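Local coordinates for protein calreticulin, putative (Trypanosoma cruzi, PDB 5HCF) that probably acts as a chaperone through its globular lectin domain, which is thought to bind both carbohydrates and peptides, at residues A[67-78]-A[143-154]. Sequence-based numbering, arbitrary orientation.
Sequences KSLVVSFSVKHE and KLTHVYTLHIAA
Tyr148 lays its ring beside Phe73 and Val75 of the neighbouring strand, on the face of the sheet that also carries Val71 and Leu150. Its CB meets Phe73 CE1 at 4.2 Å, its CE1 reaches Val75 CG2 at the same distance, and the planes of the two aromatic rings meet obliquely at 32°. Phe73 takes the torsion that sets CG between backbone N and carbonyl carbon (chi1 78°), which swings its ring closer to the strand of Tyr148. Bulky apolar groups suit this face, which is turned to the opposing sheet, where Phe109 and Pro111 pack on Tyr148. At one end the extended chain of Lys143 runs alongside the backbone of Glu78, CD lying 3.3 Å from Glu78 O; its long methylene chain can lie there and still carry the charged end away. On the face away from Tyr148, Lys76, equally extended, crosses Thr145 at about a right angle and carries its NZ to the anti lone pair of Glu78 OE1 (2.9 Å), a salt bridge within its own segment; Phe33 adds a cation-pi contact. On that same face Ser72 OG and Thr149 OG1 share a 2.6 Å hydrogen bond, their short side chains suiting so close a pair. Farther along, Ser68 OG bonds His151 NE2 at the imidazole edge, in the ring plane (2.8 Å). Paired backbone hydrogen bonds join strands 69-76 and 145-152, antiparallel neighbours in one of the two facing sheets of the legume-lectin-like beta sandwich.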
loop_
_atom_site.group_PDB
_atom_site.type_symbol
_atom_site.label_atom_id
_atom_site.label_comp_id
_atom_site.label_asym_id
_atom_site.label_seq_id
_atom_site.Cartn_x
_atom_site.Cartn_y
_atom_site.Cartn_z
ATOM N N LYS A 67 -4.978 19.185 4.457
ATOM C CA LYS A 67 -5.875 18.149 4.952
ATOM C C LYS A 67 -5.111 16.833 5.051
ATOM O O LYS A 67 -4.077 16.650 4.402
ATOM C CB LYS A 67 -7.095 17.985 4.045
ATOM C CG LYS A 67 -7.991 19.203 3.987
ATOM C CD LYS A 67 -9.030 19.064 2.887
ATOM C CE LYS A 67 -9.989 17.917 3.177
ATOM N NZ LYS A 67 -10.742 18.140 4.445
ATOM N N SER A 68 -5.592 15.937 5.905
ATOM C CA SER A 68 -4.975 14.626 6.050
ATOM C C SER A 68 -5.290 13.723 4.864
ATOM O O SER A 68 -6.286 13.915 4.155
ATOM C CB SER A 68 -5.429 13.956 7.349
ATOM O OG SER A 68 -4.735 14.490 8.469
ATOM N N LEU A 69 -4.432 12.733 4.659
ATOM C CA LEU A 69 -4.695 11.691 3.688
ATOM C C LEU A 69 -4.327 10.359 4.313
ATOM O O LEU A 69 -3.200 10.170 4.766
ATOM C CB LEU A 69 -3.913 11.925 2.391
ATOM C CG LEU A 69 -4.161 10.892 1.285
ATOM C CD1 LEU A 69 -5.573 11.027 0.748
ATOM C CD2 LEU A 69 -3.152 11.038 0.162
ATOM N N VAL A 70 -5.293 9.449 4.360
ATOM C CA VAL A 70 -5.080 8.140 4.962
ATOM C C VAL A 70 -5.322 7.034 3.942
ATOM O O VAL A 70 -6.376 6.991 3.294
ATOM C CB VAL A 70 -5.999 7.919 6.178
ATOM C CG1 VAL A 70 -5.659 6.607 6.875
ATOM C CG2 VAL A 70 -5.883 9.084 7.150
ATOM N N VAL A 71 -4.345 6.138 3.819
ATOM C CA VAL A 71 -4.426 4.995 2.913
ATOM C C VAL A 71 -4.357 3.696 3.701
ATOM O O VAL A 71 -3.497 3.528 4.562
ATOM C CB VAL A 71 -3.288 5.001 1.865
ATOM C CG1 VAL A 71 -3.647 4.115 0.677
ATOM C CG2 VAL A 71 -2.992 6.414 1.406
ATOM N N SER A 72 -5.263 2.776 3.403
ATOM C CA SER A 72 -5.274 1.491 4.079
ATOM C C SER A 72 -5.667 0.372 3.123
ATOM O O SER A 72 -6.486 0.573 2.222
ATOM C CB SER A 72 -6.227 1.527 5.274
ATOM O OG SER A 72 -6.010 0.418 6.126
ATOM N N PHE A 73 -5.062 -0.797 3.311
ATOM C CA PHE A 73 -5.436 -1.994 2.571
ATOM C C PHE A 73 -4.835 -3.205 3.264
ATOM O O PHE A 73 -3.932 -3.066 4.090
ATOM C CB PHE A 73 -4.970 -1.918 1.116
ATOM C CG PHE A 73 -3.504 -2.209 0.929
ATOM C CD1 PHE A 73 -2.549 -1.234 1.184
ATOM C CD2 PHE A 73 -3.079 -3.456 0.487
ATOM C CE1 PHE A 73 -1.202 -1.498 1.010
ATOM C CE2 PHE A 73 -1.732 -3.723 0.308
ATOM C CZ PHE A 73 -0.794 -2.745 0.570
ATOM N N SER A 74 -5.342 -4.388 2.937
ATOM C CA SER A 74 -4.814 -5.617 3.515
ATOM C C SER A 74 -4.319 -6.567 2.429
ATOM O O SER A 74 -4.858 -6.593 1.323
ATOM C CB SER A 74 -5.875 -6.308 4.374
ATOM O OG SER A 74 -7.012 -6.651 3.600
ATOM N N VAL A 75 -3.279 -7.332 2.750
ATOM C CA VAL A 75 -2.827 -8.428 1.894
ATOM C C VAL A 75 -2.712 -9.699 2.716
ATOM O O VAL A 75 -2.234 -9.670 3.850
ATOM C CB VAL A 75 -1.462 -8.150 1.251
ATOM C CG1 VAL A 75 -1.334 -8.910 -0.060
ATOM C CG2 VAL A 75 -1.279 -6.676 1.035
ATOM N N LYS A 76 -3.136 -10.816 2.140
ATOM C CA LYS A 76 -2.987 -12.101 2.804
ATOM C C LYS A 76 -2.109 -13.007 1.956
ATOM O O LYS A 76 -2.483 -13.375 0.845
ATOM C CB LYS A 76 -4.350 -12.749 3.053
ATOM C CG LYS A 76 -4.269 -14.083 3.781
ATOM C CD LYS A 76 -5.560 -14.885 3.672
ATOM C CE LYS A 76 -5.580 -16.019 4.684
ATOM N NZ LYS A 76 -6.490 -17.115 4.270
ATOM N N HIS A 77 -0.931 -13.337 2.474
ATOM C CA HIS A 77 -0.019 -14.252 1.795
ATOM C C HIS A 77 -0.137 -15.657 2.378
ATOM O O HIS A 77 0.750 -16.105 3.107
ATOM C CB HIS A 77 1.426 -13.767 1.918
ATOM C CG HIS A 77 1.669 -12.415 1.320
ATOM N ND1 HIS A 77 1.351 -12.109 0.020
ATOM C CD2 HIS A 77 2.211 -11.295 1.858
ATOM C CE1 HIS A 77 1.687 -10.850 -0.227
ATOM N NE2 HIS A 77 2.207 -10.337 0.871
ATOM N N GLU A 78 -1.223 -16.350 2.051
ATOM C CA GLU A 78 -1.499 -17.673 2.614
ATOM C C GLU A 78 -0.705 -18.787 1.934
ATOM O O GLU A 78 -0.686 -19.926 2.406
ATOM C CB GLU A 78 -2.999 -17.982 2.521
ATOM C CG GLU A 78 -3.590 -17.799 1.128
ATOM C CD GLU A 78 -4.924 -18.510 0.950
ATOM O OE1 GLU A 78 -5.736 -18.509 1.900
ATOM O OE2 GLU A 78 -5.165 -19.063 -0.145
ATOM N N LYS A 143 0.760 -16.757 7.159
ATOM C CA LYS A 143 -0.323 -16.906 6.193
ATOM C C LYS A 143 -1.551 -16.063 6.543
ATOM O O LYS A 143 -2.565 -16.120 5.851
ATOM C CB LYS A 143 -0.720 -18.379 6.073
ATOM C CG LYS A 143 0.389 -19.268 5.550
ATOM C CD LYS A 143 -0.038 -20.720 5.519
ATOM C CE LYS A 143 1.060 -21.595 4.942
ATOM N NZ LYS A 143 0.532 -22.889 4.421
ATOM N N LEU A 144 -1.458 -15.276 7.608
ATOM C CA LEU A 144 -2.598 -14.492 8.069
ATOM C C LEU A 144 -2.761 -13.172 7.312
ATOM O O LEU A 144 -1.834 -12.697 6.648
ATOM C CB LEU A 144 -2.468 -14.210 9.565
ATOM C CG LEU A 144 -2.406 -15.420 10.495
ATOM C CD1 LEU A 144 -1.960 -14.983 11.877
ATOM C CD2 LEU A 144 -3.759 -16.109 10.559
ATOM N N THR A 145 -3.956 -12.592 7.417
ATOM C CA THR A 145 -4.240 -11.292 6.826
ATOM C C THR A 145 -3.600 -10.177 7.646
ATOM O O THR A 145 -3.735 -10.137 8.866
ATOM C CB THR A 145 -5.757 -11.029 6.722
ATOM O OG1 THR A 145 -6.338 -11.939 5.784
ATOM C CG2 THR A 145 -6.032 -9.596 6.266
ATOM N N HIS A 146 -2.896 -9.274 6.970
ATOM C CA HIS A 146 -2.329 -8.109 7.633
ATOM C C HIS A 146 -2.763 -6.826 6.941
ATOM O O HIS A 146 -2.957 -6.797 5.724
ATOM C CB HIS A 146 -0.805 -8.205 7.682
ATOM C CG HIS A 146 -0.311 -9.388 8.455
ATOM N ND1 HIS A 146 -0.323 -9.433 9.832
ATOM C CD2 HIS A 146 0.208 -10.567 8.043
ATOM C CE1 HIS A 146 0.162 -10.593 10.236
ATOM N NE2 HIS A 146 0.494 -11.300 9.170
ATOM N N VAL A 147 -2.926 -5.771 7.731
ATOM C CA VAL A 147 -3.422 -4.494 7.229
ATOM C C VAL A 147 -2.341 -3.420 7.292
ATOM O O VAL A 147 -1.639 -3.287 8.295
ATOM C CB VAL A 147 -4.649 -4.015 8.033
ATOM C CG1 VAL A 147 -5.256 -2.765 7.398
ATOM C CG2 VAL A 147 -5.680 -5.129 8.142
ATOM N N TYR A 148 -2.218 -2.647 6.219
ATOM C CA TYR A 148 -1.217 -1.590 6.162
ATOM C C TYR A 148 -1.897 -0.245 5.971
ATOM O O TYR A 148 -2.583 -0.016 4.976
ATOM C CB TYR A 148 -0.212 -1.866 5.044
ATOM C CG TYR A 148 0.421 -3.235 5.165
ATOM C CD1 TYR A 148 -0.223 -4.365 4.673
ATOM C CD2 TYR A 148 1.653 -3.402 5.790
ATOM C CE1 TYR A 148 0.346 -5.616 4.788
ATOM C CE2 TYR A 148 2.229 -4.648 5.908
ATOM C CZ TYR A 148 1.571 -5.753 5.409
ATOM O OH TYR A 148 2.137 -7.001 5.523
ATOM N N THR A 149 -1.707 0.640 6.943
ATOM C CA THR A 149 -2.385 1.928 6.956
ATOM C C THR A 149 -1.382 3.064 7.077
ATOM O O THR A 149 -0.460 3.004 7.889
ATOM C CB THR A 149 -3.395 2.025 8.123
ATOM O OG1 THR A 149 -4.295 0.909 8.082
ATOM C CG2 THR A 149 -4.187 3.312 8.033
ATOM N N LEU A 150 -1.562 4.097 6.260
ATOM C CA LEU A 150 -0.659 5.242 6.256
ATOM C C LEU A 150 -1.419 6.543 6.447
ATOM O O LEU A 150 -2.380 6.827 5.730
ATOM C CB LEU A 150 0.137 5.309 4.952
ATOM C CG LEU A 150 1.117 6.482 4.868
ATOM C CD1 LEU A 150 2.098 6.427 6.028
ATOM C CD2 LEU A 150 1.848 6.510 3.546
ATOM N N HIS A 151 -0.981 7.328 7.423
ATOM C CA HIS A 151 -1.515 8.662 7.631
ATOM C C HIS A 151 -0.476 9.698 7.243
ATOM O O HIS A 151 0.587 9.779 7.862
ATOM C CB HIS A 151 -1.941 8.862 9.085
ATOM C CG HIS A 151 -2.486 10.227 9.371
ATOM N ND1 HIS A 151 -2.506 10.771 10.644
ATOM C CD2 HIS A 151 -3.022 11.167 8.559
ATOM C CE1 HIS A 151 -3.035 11.976 10.598
ATOM N NE2 HIS A 151 -3.360 12.243 9.343
ATOM N N ILE A 152 -0.777 10.462 6.194
ATOM C CA ILE A 152 0.013 11.635 5.829
ATOM C C ILE A 152 -0.724 12.890 6.281
ATOM O O ILE A 152 -1.756 13.249 5.712
ATOM C CB ILE A 152 0.276 11.712 4.316
ATOM C CG1 ILE A 152 0.893 10.408 3.819
ATOM C CG2 ILE A 152 1.188 12.884 3.985
ATOM C CD1 ILE A 152 2.328 10.236 4.227
ATOM N N ALA A 153 -0.191 13.553 7.304
ATOM C CA ALA A 153 -0.847 14.711 7.906
ATOM C C ALA A 153 -0.389 16.026 7.263
ATOM O O ALA A 153 0.667 16.087 6.627
ATOM C CB ALA A 153 -0.591 14.735 9.403
ATOM N N ALA A 154 -1.192 17.074 7.433
ATOM C CA ALA A 154 -0.940 18.358 6.780
ATOM C C ALA A 154 0.177 19.144 7.453
ATOM O O ALA A 154 0.593 20.192 6.954
ATOM C CB ALA A 154 -2.209 19.190 6.750
HETATM O O HOH W 1 -2.153 15.106 3.690
HETATM O O HOH W 2 -3.432 16.878 8.544
#